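Local coordinates for protein ribonucleoside-diphosphate reductase subunit beta (Bacillus halodurans C-125, PDB 2RCC) that probably forms the di-iron small subunit of a class I ribonucleotide reductase, which converts ribonucleoside diphosphates into the deoxyribonucleotides needed for DNA synthesis, at residues N51-F56 with N217-L222; E72-A77 with D271-I276; F196-A201 with S208-I213. One frame throughout, in Å; residues are numbered along the deposited sequence.

Contact 1: N51-F56 with N217-L222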
# COMPACT_ATOMS: atom_id res chain seq x y z
N ASN A 51 -9.58 -5.86 -9.56
CA ASN A 51 -9.93 -4.60 -10.14
C ASN A 51 -8.74 -3.72 -10.54
O ASN A 51 -8.94 -2.51 -10.72
CB ASN A 51 -10.73 -3.80 -9.10
CG ASN A 51 -12.14 -4.29 -8.94
OD1 ASN A 51 -12.62 -5.16 -9.68
ND2 ASN A 51 -12.85 -3.67 -7.99
N PHE A 52 -7.53 -4.26 -10.66
CA PHE A 52 -6.36 -3.42 -10.98
C PHE A 52 -6.58 -2.65 -12.29
O PHE A 52 -7.07 -3.22 -13.25
CB PHE A 52 -5.09 -4.27 -11.10
CG PHE A 52 -3.85 -3.45 -11.33
CD1 PHE A 52 -3.21 -2.84 -10.26
CD2 PHE A 52 -3.34 -3.27 -12.61
CE1 PHE A 52 -2.05 -2.09 -10.48
CE2 PHE A 52 -2.20 -2.50 -12.82
CZ PHE A 52 -1.57 -1.90 -11.75
N TRP A 53 -6.20 -1.37 -12.30
CA TRP A 53 -6.25 -0.54 -13.50
C TRP A 53 -5.23 0.58 -13.34
O TRP A 53 -4.82 0.88 -12.23
CB TRP A 53 -7.68 0.06 -13.73
CG TRP A 53 -8.10 1.02 -12.68
CD1 TRP A 53 -8.69 0.70 -11.49
CD2 TRP A 53 -7.90 2.45 -12.65
NE1 TRP A 53 -8.87 1.83 -10.74
CE2 TRP A 53 -8.41 2.91 -11.42
CE3 TRP A 53 -7.37 3.38 -13.55
CZ2 TRP A 53 -8.41 4.24 -11.08
CZ3 TRP A 53 -7.38 4.73 -13.20
CH2 TRP A 53 -7.87 5.13 -11.96
N THR A 54 -4.79 1.15 -14.45
CA THR A 54 -3.94 2.33 -14.39
C THR A 54 -4.44 3.29 -15.46
O THR A 54 -5.05 2.87 -16.43
CB THR A 54 -2.39 2.08 -14.61
OG1 THR A 54 -2.10 1.95 -16.00
CG2 THR A 54 -1.91 0.88 -13.79
N PRO A 55 -4.18 4.57 -15.28
CA PRO A 55 -4.64 5.49 -16.34
C PRO A 55 -3.97 5.31 -17.71
O PRO A 55 -4.52 5.74 -18.70
CB PRO A 55 -4.33 6.87 -15.75
CG PRO A 55 -3.25 6.62 -14.77
CD PRO A 55 -3.52 5.29 -14.18
N PHE A 56 -2.84 4.61 -17.77
CA PHE A 56 -2.13 4.41 -19.00
C PHE A 56 -2.83 3.48 -19.99
O PHE A 56 -2.45 3.46 -21.14
CB PHE A 56 -0.68 3.93 -18.73
CG PHE A 56 0.10 4.91 -17.88
CD1 PHE A 56 0.57 6.08 -18.42
CD2 PHE A 56 0.29 4.68 -16.52
CE1 PHE A 56 1.27 7.02 -17.64
CE2 PHE A 56 0.99 5.60 -15.74
CZ PHE A 56 1.48 6.77 -16.31
N ASN A 217 -14.28 5.69 -8.60
CA ASN A 217 -15.50 5.60 -7.80
C ASN A 217 -15.76 4.13 -7.36
O ASN A 217 -16.21 3.90 -6.24
CB ASN A 217 -16.66 6.22 -8.62
CG ASN A 217 -17.81 6.78 -7.77
OD1 ASN A 217 -17.76 6.92 -6.55
ND2 ASN A 217 -18.87 7.18 -8.48
N ARG A 218 -15.46 3.15 -8.23
CA ARG A 218 -15.56 1.71 -7.92
C ARG A 218 -14.58 1.34 -6.77
O ARG A 218 -14.94 0.63 -5.82
CB ARG A 218 -15.26 0.84 -9.15
CG ARG A 218 -14.99 -0.66 -8.85
CD ARG A 218 -14.88 -1.60 -10.07
NE ARG A 218 -13.74 -1.67 -11.03
CZ ARG A 218 -12.51 -1.11 -11.03
NH1 ARG A 218 -11.99 -0.29 -10.08
NH2 ARG A 218 -11.74 -1.39 -12.10
N ASP A 219 -13.34 1.79 -6.89
CA ASP A 219 -12.37 1.59 -5.80
C ASP A 219 -12.89 2.22 -4.51
O ASP A 219 -12.77 1.63 -3.43
CB ASP A 219 -11.05 2.28 -6.12
CG ASP A 219 -10.27 1.64 -7.24
OD1 ASP A 219 -10.48 0.48 -7.58
OD2 ASP A 219 -9.35 2.31 -7.73
N GLU A 220 -13.44 3.42 -4.60
CA GLU A 220 -13.96 4.06 -3.39
C GLU A 220 -15.05 3.25 -2.73
O GLU A 220 -15.08 3.20 -1.54
CB GLU A 220 -14.48 5.44 -3.67
CG GLU A 220 -13.42 6.45 -4.03
CD GLU A 220 -14.02 7.85 -4.13
OE1 GLU A 220 -15.06 7.99 -4.83
OE2 GLU A 220 -13.45 8.78 -3.52
N GLN A 221 -15.87 2.52 -3.49
CA GLN A 221 -16.93 1.73 -2.87
C GLN A 221 -16.37 0.62 -2.00
O GLN A 221 -16.94 0.33 -0.95
CB GLN A 221 -17.93 1.17 -3.90
CG GLN A 221 -18.57 2.18 -4.86
CD GLN A 221 -18.95 3.50 -4.20
OE1 GLN A 221 -19.77 3.51 -3.30
NE2 GLN A 221 -18.38 4.61 -4.69
N LEU A 222 -15.27 -0.00 -2.43
CA LEU A 222 -14.64 -1.04 -1.61
C LEU A 222 -13.96 -0.42 -0.37
O LEU A 222 -13.93 -1.04 0.70
CB LEU A 222 -13.69 -1.89 -2.45
CG LEU A 222 -14.33 -2.75 -3.54
CD1 LEU A 222 -13.25 -3.52 -4.35
CD2 LEU A 222 -15.30 -3.74 -2.94

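Contact 2: E72-A77 with D271-I276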
# COMPACT_ATOMS: atom_id res chain seq x y z
N GLU A 72 -18.79 26.87 -23.01
CA GLU A 72 -17.79 27.53 -22.17
C GLU A 72 -17.96 27.19 -20.70
O GLU A 72 -16.98 26.96 -20.00
CB GLU A 72 -17.80 29.06 -22.29
CG GLU A 72 -17.26 29.62 -23.57
CD GLU A 72 -17.04 31.14 -23.48
OE1 GLU A 72 -16.32 31.60 -22.56
OE2 GLU A 72 -17.59 31.85 -24.34
N THR A 73 -19.22 27.14 -20.23
CA THR A 73 -19.48 26.83 -18.85
C THR A 73 -19.09 25.37 -18.53
O THR A 73 -18.55 25.11 -17.47
CB THR A 73 -20.94 27.15 -18.48
OG1 THR A 73 -21.24 28.48 -18.91
CG2 THR A 73 -21.13 27.04 -17.00
N GLU A 74 -19.33 24.45 -19.47
CA GLU A 74 -18.93 23.03 -19.29
C GLU A 74 -17.40 22.87 -19.22
O GLU A 74 -16.90 22.19 -18.35
CB GLU A 74 -19.49 22.16 -20.42
CG GLU A 74 -20.98 21.95 -20.34
CD GLU A 74 -21.63 21.37 -21.59
OE1 GLU A 74 -21.00 21.29 -22.70
OE2 GLU A 74 -22.80 21.00 -21.46
N GLN A 75 -16.68 23.56 -20.09
CA GLN A 75 -15.20 23.53 -20.09
C GLN A 75 -14.64 24.10 -18.81
O GLN A 75 -13.73 23.52 -18.20
CB GLN A 75 -14.64 24.31 -21.28
CG GLN A 75 -14.97 23.73 -22.64
CD GLN A 75 -14.37 24.58 -23.77
OE1 GLN A 75 -13.28 25.11 -23.63
NE2 GLN A 75 -15.08 24.70 -24.86
N GLU A 76 -15.19 25.22 -18.37
CA GLU A 76 -14.77 25.83 -17.10
C GLU A 76 -15.04 24.96 -15.88
O GLU A 76 -14.16 24.83 -15.03
CB GLU A 76 -15.37 27.24 -16.93
CG GLU A 76 -14.78 28.29 -17.85
CD GLU A 76 -13.28 28.51 -17.62
OE1 GLU A 76 -12.85 28.55 -16.43
OE2 GLU A 76 -12.54 28.64 -18.63
N ALA A 77 -16.23 24.38 -15.79
CA ALA A 77 -16.58 23.47 -14.69
C ALA A 77 -15.66 22.27 -14.67
O ALA A 77 -15.19 21.88 -13.63
CB ALA A 77 -18.06 23.01 -14.78
N ASP A 271 -26.78 26.06 -11.30
CA ASP A 271 -27.78 25.87 -12.36
C ASP A 271 -27.19 26.16 -13.76
O ASP A 271 -27.92 26.49 -14.67
CB ASP A 271 -29.02 26.76 -12.06
CG ASP A 271 -28.72 28.26 -12.10
OD1 ASP A 271 -27.54 28.67 -12.18
OD2 ASP A 271 -29.68 29.06 -12.02
N LYS A 272 -25.88 26.03 -13.93
CA LYS A 272 -25.20 26.44 -15.16
C LYS A 272 -24.93 25.33 -16.18
O LYS A 272 -24.48 25.63 -17.31
CB LYS A 272 -23.85 27.07 -14.80
CG LYS A 272 -23.92 28.40 -14.00
CD LYS A 272 -24.13 29.58 -14.93
CE LYS A 272 -24.43 30.92 -14.21
NZ LYS A 272 -23.35 31.32 -13.27
N ILE A 273 -25.20 24.09 -15.83
CA ILE A 273 -24.80 22.96 -16.68
C ILE A 273 -26.01 22.23 -17.22
O ILE A 273 -26.80 21.71 -16.45
CB ILE A 273 -23.91 21.97 -15.90
CG1 ILE A 273 -22.64 22.68 -15.38
CG2 ILE A 273 -23.55 20.76 -16.79
CD1 ILE A 273 -21.70 23.26 -16.54
N PRO A 274 -26.14 22.16 -18.54
CA PRO A 274 -27.23 21.43 -19.13
C PRO A 274 -27.30 19.98 -18.60
O PRO A 274 -26.29 19.32 -18.45
CB PRO A 274 -26.88 21.43 -20.64
CG PRO A 274 -26.07 22.70 -20.82
CD PRO A 274 -25.26 22.77 -19.58
N GLY A 275 -28.49 19.53 -18.28
CA GLY A 275 -28.63 18.18 -17.78
C GLY A 275 -28.55 17.99 -16.29
O GLY A 275 -28.91 16.92 -15.84
N ILE A 276 -28.10 19.01 -15.53
CA ILE A 276 -28.01 18.93 -14.08
C ILE A 276 -28.98 19.92 -13.45
O ILE A 276 -28.80 21.12 -13.55
CB ILE A 276 -26.58 19.23 -13.58
CG1 ILE A 276 -25.54 18.32 -14.23
CG2 ILE A 276 -26.52 19.08 -12.05
CD1 ILE A 276 -25.71 16.85 -13.94
O HOH W 1 -23.76 18.87 -19.63

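Contact 3: F196-A201 with S208-I213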
# COMPACT_ATOMS: atom_id res chain seq x y z
N PHE A 196 -21.01 15.17 -12.42
CA PHE A 196 -20.75 16.11 -13.53
C PHE A 196 -20.09 15.35 -14.70
O PHE A 196 -20.49 15.49 -15.84
CB PHE A 196 -19.92 17.33 -13.07
CG PHE A 196 -19.36 18.15 -14.21
CD1 PHE A 196 -20.09 19.19 -14.75
CD2 PHE A 196 -18.11 17.90 -14.73
CE1 PHE A 196 -19.58 19.94 -15.79
CE2 PHE A 196 -17.60 18.63 -15.81
CZ PHE A 196 -18.33 19.65 -16.32
N PHE A 197 -19.07 14.54 -14.40
CA PHE A 197 -18.39 13.78 -15.41
C PHE A 197 -19.32 12.75 -16.05
O PHE A 197 -19.33 12.60 -17.28
CB PHE A 197 -17.11 13.16 -14.85
CG PHE A 197 -16.10 14.18 -14.41
CD1 PHE A 197 -15.53 15.03 -15.33
CD2 PHE A 197 -15.76 14.31 -13.09
CE1 PHE A 197 -14.62 15.98 -14.92
CE2 PHE A 197 -14.84 15.26 -12.69
CZ PHE A 197 -14.29 16.08 -13.61
N TYR A 198 -20.12 12.06 -15.23
CA TYR A 198 -21.06 11.07 -15.77
C TYR A 198 -22.16 11.73 -16.61
O TYR A 198 -22.63 11.12 -17.58
CB TYR A 198 -21.71 10.23 -14.66
CG TYR A 198 -20.74 9.46 -13.77
CD1 TYR A 198 -19.60 8.83 -14.28
CD2 TYR A 198 -21.01 9.32 -12.41
CE1 TYR A 198 -18.74 8.12 -13.44
CE2 TYR A 198 -20.17 8.62 -11.58
CZ TYR A 198 -19.05 8.02 -12.11
OH TYR A 198 -18.24 7.33 -11.26
N ASN A 199 -22.56 12.95 -16.24
CA ASN A 199 -23.57 13.70 -17.00
C ASN A 199 -23.05 13.98 -18.40
O ASN A 199 -23.82 14.01 -19.35
CB ASN A 199 -23.96 15.01 -16.28
CG ASN A 199 -25.01 15.84 -17.04
OD1 ASN A 199 -26.12 15.38 -17.29
ND2 ASN A 199 -24.67 17.08 -17.36
N LEU A 200 -21.75 14.23 -18.54
CA LEU A 200 -21.16 14.44 -19.89
C LEU A 200 -21.18 13.16 -20.72
O LEU A 200 -21.61 13.16 -21.88
CB LEU A 200 -19.72 15.00 -19.81
CG LEU A 200 -19.55 16.43 -19.28
CD1 LEU A 200 -18.09 16.82 -19.16
CD2 LEU A 200 -20.27 17.45 -20.18
N ALA A 201 -20.78 12.07 -20.08
CA ALA A 201 -20.59 10.79 -20.74
C ALA A 201 -21.89 10.11 -21.12
O ALA A 201 -21.92 9.45 -22.14
CB ALA A 201 -19.71 9.88 -19.90
N SER A 208 -13.91 8.84 -21.96
CA SER A 208 -12.68 8.29 -21.36
C SER A 208 -12.42 8.84 -19.96
O SER A 208 -12.05 8.11 -19.05
CB SER A 208 -11.48 8.50 -22.25
OG SER A 208 -11.63 7.72 -23.40
N THR A 209 -12.66 10.14 -19.77
CA THR A 209 -12.56 10.77 -18.45
C THR A 209 -13.56 10.14 -17.48
O THR A 209 -13.20 9.77 -16.38
CB THR A 209 -12.83 12.28 -18.53
OG1 THR A 209 -11.87 12.90 -19.39
CG2 THR A 209 -12.84 12.90 -17.12
N SER A 210 -14.81 10.01 -17.91
CA SER A 210 -15.86 9.38 -17.13
C SER A 210 -15.56 7.91 -16.72
O SER A 210 -15.90 7.47 -15.61
CB SER A 210 -17.15 9.44 -17.93
OG SER A 210 -18.18 8.81 -17.24
N THR A 211 -14.94 7.18 -17.63
CA THR A 211 -14.48 5.83 -17.40
C THR A 211 -13.46 5.78 -16.25
O THR A 211 -13.60 4.96 -15.34
CB THR A 211 -13.79 5.23 -18.63
OG1 THR A 211 -14.73 5.11 -19.72
CG2 THR A 211 -13.19 3.88 -18.29
N MSE A 212 -12.50 6.70 -16.25
CA MSE A 212 -11.48 6.72 -15.19
C MSE A 212 -12.10 7.14 -13.86
O MSE A 212 -11.79 6.55 -12.82
CB MSE A 212 -10.32 7.63 -15.58
CG MSE A 212 -8.88 7.00 -15.27
SE MSE A 212 -7.77 7.87 -16.47
CE MSE A 212 -8.02 9.54 -15.53
N ILE A 213 -12.99 8.12 -13.90
CA ILE A 213 -13.77 8.53 -12.72
C ILE A 213 -14.55 7.33 -12.15
O ILE A 213 -14.61 7.15 -10.93
CB ILE A 213 -14.78 9.67 -13.05
CG1 ILE A 213 -14.06 10.97 -13.42
CG2 ILE A 213 -15.71 9.95 -11.87
CD1 ILE A 213 -13.25 11.62 -12.30

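Contact 1: N51-F56 with N217-L222
Trp53 and Asp219 belong to the second shell of the inferred di-iron site in the ferritin-like helical fold, joining the loop after helix 41-50 to helix 207-237. Trp53 NE1 donates to Asp219 OD2 at 3.1 Å with an N-H...O angle of 155°. The oxygen lies near the indole plane and is met on its syn side, though the donor stands out of the carboxylate plane. OD2 is also hydrogen-bonded to NE2 of His122, an inferred iron ligand. This Trp-Asp-His chain matches the one that carries radical transfer in related class I small subunits, and is consistent with the same role here. The other oxygen, Asp219 OD1, forms a salt bridge with Arg218 NH1 at 3.0 Å, so both carboxylate oxygens are engaged and the group's rotation is restrained. Arg218 bends at chi3 (73°), which lays its guanidinium flat against the Asn51 amide; the two planes, 12° apart, are stacked, and Asn51 CB sits over the centre of the guanidinium face. Trp53 CD1 meets the guanidinium at its edge, 3.7 Å from Arg218 NH1. Beyond the stack, Asn51 ND2 reaches Leu222 CD1 at 3.7 Å.

Contact 2: E72-A77 with D271-I276
Ile273 and Ala77 supply the apolar part of a contact between the first turns of helix 72-87 and the turn-containing loop that leads from helix 244-268 to helix 278-295. The Ile273 terminus does the touching: CG1 is anti to the carbonyl carbon (chi1 -59°), and the second torsion brings CD1 round to the helix. There CD1 lies 4.1 Å from Ala77 CB and 3.8 Å from the carbonyl oxygen of Thr73, with Glu74 CG bordering it as well. In one of the two conformers of Thr73, its side chain and that of Lys272 cross at about a right angle, bringing Thr73 CG2 to 3.5 Å from Lys272 CB, a tight approach that the second conformer makes doubtful.

The polar part runs through Glu74, whose chain is extended beyond CG. Its OE2 passes the Pro274 ring, 3.6 Å from CD, and accepts from a water at 3.0 Å; the same water donates to Pro274 O at 2.8 Å. Pro274 O also accepts from Asn199 ND2 of helix 191-202, while Glu74 OE1 takes the backbone N-H of Thr71, just before the helix.

The partner loop turns sharply at Ile273 to Ile276, a type II beta turn closed by Ile276 N to Ile273 O at 3.1 Å, with Gly275 at a positive phi (91°) suited to glycine. The chemistry therefore implies a junction in which direct contact is apolar or van der Waals, and the two acceptors, Glu74 OE2 and Pro274 O, are bridged by one water that donates to both.

Contact 3: F196-A201 with S208-I213
Phe197 and Tyr198 hold Ile213 between their rings where helix 191-202 and helix 207-237 form a helical hairpin of the ferritin-like fold. The short loop between the helices reverses the chain: the two segments run at 137° to each other, and their axes approach to 8.6 Å. Ile213 divides its branches between the rings. CG1 and CD1 go to Phe197, with CD1 3.8 Å from the ring atom CD2, and the two side chains cross at about a right angle. CG2, anti to the backbone N, goes instead to Tyr198, 3.9 Å from CZ. On the same side of the Phe197 ring plane as Ile213 CD1, but by the other ortho carbon, Thr209 CG2 lies 3.9 Å from Phe197 CD1; Phe196 packs against the opposite face, and Phe78 meets Phe197 edge-to-face.

Tyr198 turns an edge to Ser210. Ser210 OG lies near the ring plane, 3.3 Å from CD1, and Ser210 O is also in plane, 3.6 Å from CE1. The phenol OH hydrogen-bonds with Asn214 ND2 and lies close to the Asn217 amide. With an alanine in place of Tyr198, the Asn214 amide would probably lose its hydroxyl partner and a gap would open beside Ile213 CG2. Ile213 also packs on Tyr126, inferred to be the active-site tyrosine.

The helices come nearest at Phe197 and Ser210, whose CA atoms are 5.4 Å apart. Two small residues face each other here, consistent with the close approach: Ser210 turns OG anti to its own N (chi1 178°), and its CB meets Ala201 CB at a tight 3.3 Å.

Contact 3 is the middle member, its centre 14 Å from those of contacts 1 and 2, whose own centres are 26 Å apart and whose nearest atoms stay about 13 Å from each other. Helix 207-237 serves both contacts 1 and 3, and they pack directly where Trp53 CZ3 meets Met212 CG at 3.4 Å. Toward contact 2, Phe196 CZ touches Glu74 O at 3.6 Å. Along the chain, 196-201 with 208-213 is nested inside the loops closed by the other two. Contacts 1 and 3 border the inferred di-iron and tyrosine centre: Glu220 lies in 217-222, and the Ile213 side chain is about 4 Å from that of Tyr126. Contact 2 lies away from these sites.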